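Local coordinates for protein possible hydrolase (PDB 6WYN) that hydrolyses ester bonds as a serine esterase of the alpha/beta hydrolase superfamily, preferring short, straight-chain alkyl esters, at residues E207-S210 and F211-L215. Residues are numbered along the deposited sequence; the frame is centred on the assembly and turned at random.
Sequences EFPS and FQAML
With chi1 at 65°, Ser210 holds OG between its own backbone N and carbonyl carbon, while a bend at chi3 of Met214 (100°) brings its CE back to the ring of Phe208. Together they make a worked example of an N-cap with an apolar contact beside it, at the start of helix 211-221. Ser210 is the capping residue: its OG accepts the amide hydrogen of Ala213 N at 3.2 Å, with an N-H...O angle of 150°, so an amide of the first turn, where no earlier helical carbonyl is available, gains an acceptor. The buried Ser210 O, by contrast, finds no hydrogen-bond partner. Two residues before the cap, the side chains of Phe208 and Met214 cross at about a right angle, Met214 CG lying over one ring face of Phe208, offset toward its rim. Met214 CG lies 3.8 Å from the ring centroid of Phe208 in a CH-pi contact, and SD adds an oblique Met-aromatic approach at 4.7 Å from that centroid. Trp248 of strand 246-248 meets both side chains, joining this helix start to the small two-stranded sheet. Pro209 CG rests 4.1 Å from Ala213 CB, and Met214 CE comes to 3.4 Å from Phe208 CD2.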
loop_
_atom_site.group_PDB
_atom_site.type_symbol
_atom_site.label_atom_id
_atom_site.label_comp_id
_atom_site.label_asym_id
_atom_site.label_seq_id
_atom_site.Cartn_x
_atom_site.Cartn_y
_atom_site.Cartn_z
ATOM N N GLU A 207 -13.797 -15.281 -12.231
ATOM C CA GLU A 207 -14.296 -14.309 -13.235
ATOM C C GLU A 207 -15.584 -13.746 -12.624
ATOM O O GLU A 207 -16.096 -14.368 -11.684
ATOM C CB GLU A 207 -14.496 -14.955 -14.616
ATOM C CG GLU A 207 -13.231 -15.001 -15.478
ATOM C CD GLU A 207 -13.366 -15.367 -16.963
ATOM O OE1 GLU A 207 -12.483 -16.090 -17.469
ATOM O OE2 GLU A 207 -14.329 -14.907 -17.631
ATOM N N PHE A 208 -16.092 -12.617 -13.100
ATOM C CA PHE A 208 -17.268 -11.965 -12.482
ATOM C C PHE A 208 -18.190 -11.504 -13.590
ATOM O O PHE A 208 -17.759 -10.919 -14.583
ATOM C CB PHE A 208 -16.865 -10.796 -11.574
ATOM C CG PHE A 208 -16.180 -11.173 -10.283
ATOM C CD1 PHE A 208 -16.923 -11.462 -9.144
ATOM C CD2 PHE A 208 -14.795 -11.231 -10.199
ATOM C CE1 PHE A 208 -16.292 -11.802 -7.952
ATOM C CE2 PHE A 208 -14.163 -11.577 -9.010
ATOM C CZ PHE A 208 -14.915 -11.842 -7.880
ATOM N N PRO A 209 -19.497 -11.779 -13.469
ATOM C CA PRO A 209 -20.424 -11.441 -14.540
ATOM C C PRO A 209 -20.447 -9.935 -14.819
ATOM O O PRO A 209 -20.784 -9.540 -15.911
ATOM C CB PRO A 209 -21.774 -11.920 -13.991
ATOM C CG PRO A 209 -21.573 -11.949 -12.487
ATOM C CD PRO A 209 -20.144 -12.406 -12.310
ATOM N N SER A 210 -20.152 -9.120 -13.807
ATOM C CA SER A 210 -20.320 -7.659 -13.903
ATOM C C SER A 210 -19.315 -6.964 -12.989
ATOM O O SER A 210 -18.724 -7.635 -12.105
ATOM C CB SER A 210 -21.732 -7.268 -13.578
ATOM O OG SER A 210 -22.020 -7.561 -12.224
ATOM N N PHE A 211 -19.155 -5.666 -13.219
ATOM C CA PHE A 211 -18.480 -4.731 -12.295
ATOM C C PHE A 211 -19.242 -4.768 -10.961
ATOM O O PHE A 211 -18.581 -4.955 -9.939
ATOM C CB PHE A 211 -18.406 -3.329 -12.913
ATOM C CG PHE A 211 -17.798 -2.294 -12.004
ATOM C CD1 PHE A 211 -16.426 -2.128 -11.928
ATOM C CD2 PHE A 211 -18.598 -1.480 -11.223
ATOM C CE1 PHE A 211 -15.871 -1.177 -11.080
ATOM C CE2 PHE A 211 -18.044 -0.531 -10.375
ATOM C CZ PHE A 211 -16.682 -0.375 -10.313
ATOM N N GLN A 212 -20.582 -4.655 -10.995
ATOM C CA GLN A 212 -21.449 -4.546 -9.792
ATOM C C GLN A 212 -21.172 -5.704 -8.829
ATOM O O GLN A 212 -21.130 -5.465 -7.644
ATOM C CB GLN A 212 -22.925 -4.497 -10.184
ATOM C CG GLN A 212 -23.868 -4.305 -8.993
ATOM C CD GLN A 212 -23.614 -2.992 -8.296
ATOM O OE1 GLN A 212 -23.478 -1.954 -8.937
ATOM N NE2 GLN A 212 -23.523 -3.019 -6.975
ATOM N N ALA A 213 -20.941 -6.914 -9.328
ATOM C CA ALA A 213 -20.670 -8.130 -8.523
ATOM C C ALA A 213 -19.355 -8.008 -7.731
ATOM O O ALA A 213 -19.222 -8.570 -6.594
ATOM C CB ALA A 213 -20.606 -9.318 -9.454
ATOM N N MET A 214 -18.363 -7.334 -8.302
ATOM C CA MET A 214 -17.114 -7.065 -7.547
ATOM C C MET A 214 -17.399 -5.986 -6.498
ATOM O O MET A 214 -16.989 -6.145 -5.336
ATOM C CB MET A 214 -16.018 -6.644 -8.527
ATOM C CG MET A 214 -15.781 -7.714 -9.594
ATOM S SD MET A 214 -14.346 -7.281 -10.586
ATOM C CE MET A 214 -13.104 -8.321 -9.840
ATOM N N LEU A 215 -18.173 -4.971 -6.888
ATOM C CA LEU A 215 -18.608 -3.884 -5.986
ATOM C C LEU A 215 -19.457 -4.460 -4.831
ATOM O O LEU A 215 -19.205 -4.051 -3.705
ATOM C CB LEU A 215 -19.332 -2.832 -6.814
ATOM C CG LEU A 215 -19.785 -1.611 -6.028
ATOM C CD1 LEU A 215 -18.648 -0.964 -5.268
ATOM C CD2 LEU A 215 -20.453 -0.615 -6.942
#